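Local coordinates for protein Cg3027-pa (Drosophila melanogaster, PDB 2VHH) that probably hydrolyses N-carbamoyl-beta-alanine and its 2-methyl homologue to the corresponding beta-amino acids, ammonia and carbon dioxide, a late step of pyrimidine breakdown, at residues 222-226 / 227-231; 195-198 / 199-203. One frame throughout, in Å; residues are numbered along the deposited sequence.

Contact 1 (222-226 / 227-231); sequences FETEF and GKLAV
Thr224 and Gly227 close a tight beta hairpin, strand 221-224 turning back into strand 227-231 through a type I turn; within this chain it is the outermost hairpin of the five-stranded sheet. Threonine suits the start of this turn because its branches do different work. Thr224 CB lies 3.7 Å from Gly227 O. OG1 sits between the backbone N and the carbonyl carbon (chi1 81°), a torsion that brings it within bonding distance of both Gly227 O and Phe226 N. Thr224 OG1 donates to Gly227 O at 3.0 Å, in the carbonyl plane and on a lone pair, and accepts from Phe226 N at 3.0 Å, which makes an ST turn. Gly227 O also takes Thr224 N, from above its carbonyl plane, so two donors grip one oxygen. Thr224 CG2 reaches Leu229 CD1 at 4.1 Å, the two side chains crossing at about a right angle. On this face Thr224 packs on Val162 and Leu229 on Ile164, both in strand 162-171. Glycine fits at 227, since with phi at 116° a CB would be jammed against the carbonyl of Phe226. On the other face Glu223 and Lys228 form a non-hydrogen-bonded pair of the ladder; their opposite charges lie near each other without contact, Glu223 OE1 5.2 Å from Lys228 NZ. Ile382 of a second subunit packs on both, and Phe222 and Glu223 join a strand of that subunit in a parallel ladder. Phe222 turns its ring edge to Leu229 O, which accepts Phe222 N nearly straight, at 2.7 Å and in the carbonyl plane.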
loop_
_atom_site.group_PDB
_atom_site.type_symbol
_atom_site.label_atom_id
_atom_site.label_comp_id
_atom_site.label_asym_id
_atom_site.label_seq_id
_atom_site.Cartn_x
_atom_site.Cartn_y
_atom_site.Cartn_z
ATOM N N PHE C 222 32.958 10.026 -4.380
ATOM C CA PHE C 222 34.248 9.512 -4.847
ATOM C C PHE C 222 35.115 9.051 -3.692
ATOM O O PHE C 222 35.441 9.829 -2.797
ATOM C CB PHE C 222 34.976 10.574 -5.680
ATOM C CG PHE C 222 34.185 11.049 -6.859
ATOM C CD1 PHE C 222 33.290 12.100 -6.731
ATOM C CD2 PHE C 222 34.310 10.421 -8.088
ATOM C CE1 PHE C 222 32.538 12.524 -7.816
ATOM C CE2 PHE C 222 33.570 10.836 -9.175
ATOM C CZ PHE C 222 32.680 11.894 -9.041
ATOM N N GLU C 223 35.458 7.770 -3.714
ATOM C CA GLU C 223 36.308 7.178 -2.696
ATOM C C GLU C 223 37.770 7.312 -3.085
ATOM O O GLU C 223 38.282 6.576 -3.931
ATOM C CB GLU C 223 35.934 5.711 -2.450
ATOM C CG GLU C 223 36.938 4.949 -1.569
ATOM C CD GLU C 223 36.283 3.906 -0.677
ATOM O OE1 GLU C 223 35.264 3.295 -1.107
ATOM O OE2 GLU C 223 36.793 3.708 0.457
ATOM N N THR C 224 38.432 8.271 -2.457
ATOM C CA THR C 224 39.828 8.548 -2.729
ATOM C C THR C 224 40.607 8.189 -1.473
ATOM O O THR C 224 40.018 7.943 -0.420
ATOM C CB THR C 224 40.046 10.040 -3.078
ATOM O OG1 THR C 224 40.110 10.813 -1.873
ATOM C CG2 THR C 224 38.914 10.570 -3.952
ATOM N N GLU C 225 41.928 8.168 -1.576
ATOM C CA GLU C 225 42.755 7.877 -0.415
ATOM C C GLU C 225 42.819 9.057 0.578
ATOM O O GLU C 225 43.434 8.952 1.643
ATOM C CB GLU C 225 44.140 7.392 -0.855
ATOM C CG GLU C 225 45.107 8.475 -1.236
ATOM C CD GLU C 225 46.526 7.959 -1.256
ATOM O OE1 GLU C 225 46.868 7.197 -2.189
ATOM O OE2 GLU C 225 47.297 8.312 -0.334
ATOM N N PHE C 226 42.171 10.169 0.223
ATOM C CA PHE C 226 42.047 11.310 1.131
ATOM C C PHE C 226 40.599 11.584 1.532
ATOM O O PHE C 226 40.256 12.708 1.885
ATOM C CB PHE C 226 42.697 12.565 0.547
ATOM C CG PHE C 226 44.098 12.345 0.055
ATOM C CD1 PHE C 226 45.119 11.981 0.944
ATOM C CD2 PHE C 226 44.407 12.495 -1.299
ATOM C CE1 PHE C 226 46.421 11.769 0.486
ATOM C CE2 PHE C 226 45.705 12.284 -1.760
ATOM C CZ PHE C 226 46.712 11.919 -0.862
ATOM N N GLY C 227 39.755 10.558 1.490
ATOM C CA GLY C 227 38.375 10.690 1.961
ATOM C C GLY C 227 37.305 10.515 0.892
ATOM O O GLY C 227 37.597 10.503 -0.310
ATOM N N LYS C 228 36.059 10.369 1.337
ATOM C CA LYS C 228 34.933 10.245 0.416
ATOM C C LYS C 228 34.444 11.640 0.053
ATOM O O LYS C 228 33.944 12.387 0.904
ATOM C CB LYS C 228 33.811 9.398 1.013
ATOM C CG LYS C 228 34.222 8.023 1.511
ATOM C CD LYS C 228 32.998 7.144 1.773
ATOM C CE LYS C 228 33.321 5.926 2.648
ATOM N NZ LYS C 228 32.170 4.956 2.686
ATOM N N LEU C 229 34.611 11.992 -1.217
ATOM C CA LEU C 229 34.379 13.356 -1.667
ATOM C C LEU C 229 33.178 13.414 -2.595
ATOM O O LEU C 229 32.916 12.471 -3.347
ATOM C CB LEU C 229 35.632 13.907 -2.362
ATOM C CG LEU C 229 37.017 13.589 -1.768
ATOM C CD1 LEU C 229 38.109 14.294 -2.551
ATOM C CD2 LEU C 229 37.121 13.943 -0.279
ATOM N N ALA C 230 32.438 14.516 -2.530
ATOM C CA ALA C 230 31.305 14.726 -3.414
ATOM C C ALA C 230 31.339 16.156 -3.913
ATOM O O ALA C 230 32.072 16.990 -3.365
ATOM C CB ALA C 230 29.995 14.431 -2.706
ATOM N N VAL C 231 30.566 16.431 -4.963
ATOM C CA VAL C 231 30.491 17.759 -5.533
ATOM C C VAL C 231 29.032 18.134 -5.738
ATOM O O VAL C 231 28.313 17.499 -6.510
ATOM C CB VAL C 231 31.247 17.883 -6.888
ATOM C CG1 VAL C 231 31.496 19.341 -7.215
ATOM C CG2 VAL C 231 32.554 17.155 -6.860
#

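Contact 2 (195-198 / 199-203); sequences HRKN and HIPRV
Lys197 NZ is gripped by two carboxylates, Glu120 and Glu208, in salt bridges, while its chain runs alongside the backbone of residues 199-201. CG stands anti to the backbone N (chi1 -155°) and the rest is extended, a shape that carries the amine as far as the ring of Pro201. On the way Lys197 CE passes His199 O at 3.3 Å, and Lys197 NZ comes to 3.8 Å from Pro201 CD, the proline ring lying across the lysine. Ile200 bends its CD1 back to 3.9 Å from Lys197 CB, so apolar atoms flank the stem as well. His199 lays one ring face over the preceding carbonyl, with His199 CG 3.7 Å from Asn198 O. The two N-H groups of a primary amide nitrogen let Asn198 ND2 serve both Gly218 O and Asn242 OD1, while a second subunit supplies Thr360 O to His199 ND1, Tyr366 OH to His199 NE2 and Arg362 to Asn198 O. Beyond the proline, Arg202 NH1 donates to Ile200 O at 2.8 Å, from above the carbonyl plane. With Glu120 bound to NZ and Cys234 against the side chain, the site is consistent with the Glu-Lys-Cys triad of the nitrilase superfamily: the two carboxylates and the packing of CE and NZ on His199 O and Pro201 hold the amine beside Cys234, and the neighbouring subunit fixes the adjoining Asn198 and His199.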
loop_
_atom_site.group_PDB
_atom_site.type_symbol
_atom_site.label_atom_id
_atom_site.label_comp_id
_atom_site.label_asym_id
_atom_site.label_seq_id
_atom_site.Cartn_x
_atom_site.Cartn_y
_atom_site.Cartn_z
ATOM N N HIS C 195 30.608 14.173 -12.321
ATOM C CA HIS C 195 29.271 14.432 -11.853
ATOM C C HIS C 195 28.697 15.619 -12.602
ATOM O O HIS C 195 29.375 16.618 -12.784
ATOM C CB HIS C 195 29.303 14.701 -10.358
ATOM C CG HIS C 195 27.999 15.169 -9.806
ATOM N ND1 HIS C 195 26.831 14.453 -9.953
ATOM C CD2 HIS C 195 27.672 16.285 -9.119
ATOM C CE1 HIS C 195 25.843 15.104 -9.371
ATOM N NE2 HIS C 195 26.326 16.221 -8.859
ATOM N N ARG C 196 27.451 15.510 -13.041
ATOM C CA ARG C 196 26.797 16.613 -13.725
ATOM C C ARG C 196 25.792 17.308 -12.830
ATOM O O ARG C 196 25.086 16.663 -12.054
ATOM C CB ARG C 196 26.119 16.132 -14.990
ATOM C CG ARG C 196 27.078 15.698 -16.053
ATOM C CD ARG C 196 26.364 14.869 -17.066
ATOM N NE ARG C 196 27.195 14.603 -18.231
ATOM C CZ ARG C 196 26.829 13.828 -19.242
ATOM N NH1 ARG C 196 25.648 13.223 -19.225
ATOM N NH2 ARG C 196 27.654 13.654 -20.265
ATOM N N LYS C 197 25.736 18.631 -12.968
ATOM C CA LYS C 197 24.867 19.507 -12.177
ATOM C C LYS C 197 23.448 18.980 -12.082
ATOM O O LYS C 197 22.808 18.740 -13.099
ATOM C CB LYS C 197 24.870 20.901 -12.792
ATOM C CG LYS C 197 24.542 22.011 -11.847
ATOM C CD LYS C 197 24.719 23.342 -12.542
ATOM C CE LYS C 197 24.223 24.488 -11.679
ATOM N NZ LYS C 197 24.763 25.821 -12.121
ATOM N N ASN C 198 22.967 18.789 -10.858
ATOM C CA ASN C 198 21.629 18.250 -10.626
ATOM C C ASN C 198 20.486 19.262 -10.797
ATOM O O ASN C 198 19.402 18.916 -11.264
ATOM C CB ASN C 198 21.581 17.599 -9.253
ATOM C CG ASN C 198 21.993 16.159 -9.293
ATOM O OD1 ASN C 198 21.916 15.525 -10.333
ATOM N ND2 ASN C 198 22.411 15.623 -8.162
ATOM N N HIS C 199 20.748 20.510 -10.424
ATOM C CA HIS C 199 19.732 21.550 -10.378
ATOM C C HIS C 199 20.152 22.738 -11.217
ATOM O O HIS C 199 21.159 23.384 -10.937
ATOM C CB HIS C 199 19.460 21.962 -8.936
ATOM C CG HIS C 199 18.884 20.855 -8.118
ATOM N ND1 HIS C 199 17.536 20.746 -7.857
ATOM C CD2 HIS C 199 19.465 19.767 -7.560
ATOM C CE1 HIS C 199 17.315 19.655 -7.147
ATOM N NE2 HIS C 199 18.469 19.040 -6.958
ATOM N N ILE C 200 19.377 23.006 -12.263
ATOM C CA ILE C 200 19.740 24.026 -13.220
ATOM C C ILE C 200 18.908 25.285 -12.975
ATOM O O ILE C 200 17.677 25.215 -12.902
ATOM C CB ILE C 200 19.719 23.486 -14.693
ATOM C CG1 ILE C 200 21.021 22.766 -15.044
ATOM C CG2 ILE C 200 19.716 24.605 -15.671
ATOM C CD1 ILE C 200 21.303 21.514 -14.300
ATOM N N PRO C 201 19.603 26.429 -12.794
ATOM C CA PRO C 201 18.989 27.734 -12.557
ATOM C C PRO C 201 18.482 28.369 -13.834
ATOM O O PRO C 201 18.991 28.081 -14.923
ATOM C CB PRO C 201 20.147 28.572 -12.007
ATOM C CG PRO C 201 21.360 27.964 -12.584
ATOM C CD PRO C 201 21.079 26.509 -12.805
ATOM N N ARG C 202 17.488 29.237 -13.686
ATOM C CA ARG C 202 16.960 30.022 -14.802
ATOM C C ARG C 202 16.587 31.423 -14.303
ATOM O O ARG C 202 15.583 32.012 -14.719
ATOM C CB ARG C 202 15.768 29.299 -15.462
ATOM C CG ARG C 202 14.788 28.623 -14.494
ATOM C CD ARG C 202 15.068 27.142 -14.352
ATOM N NE ARG C 202 14.700 26.386 -15.560
ATOM C CZ ARG C 202 15.106 25.144 -15.840
ATOM N NH1 ARG C 202 15.906 24.496 -15.007
ATOM N NH2 ARG C 202 14.714 24.550 -16.961
ATOM N N VAL C 203 17.407 31.947 -13.397
ATOM C CA VAL C 203 17.085 33.181 -12.684
ATOM C C VAL C 203 18.018 34.344 -13.051
ATOM O O VAL C 203 19.255 34.218 -13.006
ATOM C CB VAL C 203 16.995 32.936 -11.147
ATOM C CG1 VAL C 203 18.059 31.964 -10.694
ATOM C CG2 VAL C 203 17.065 34.252 -10.359
#

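Overall arrangement
The two contacts follow one another along the chain, contact 2 first, with centres about 22 Å apart; they meet where Val231 packs against His195. Contact 1 sits on the five-stranded sheet and contact 2 runs off the last strand of the seven-stranded one, the two sheets that face each other in this hydrolase fold. Contact 1 is partly buried and held by regular backbone bonds of a hairpin, with Glu223 and Lys228 on the face that meets the second subunit. Contact 2 is buried, irregular and rich in polar side chains, whose main partners lie elsewhere. Both touch the second subunit, contact 1 by continuing a sheet into it, contact 2 through the His199 ring and Asn198 O, with Arg202 reaching a third subunit.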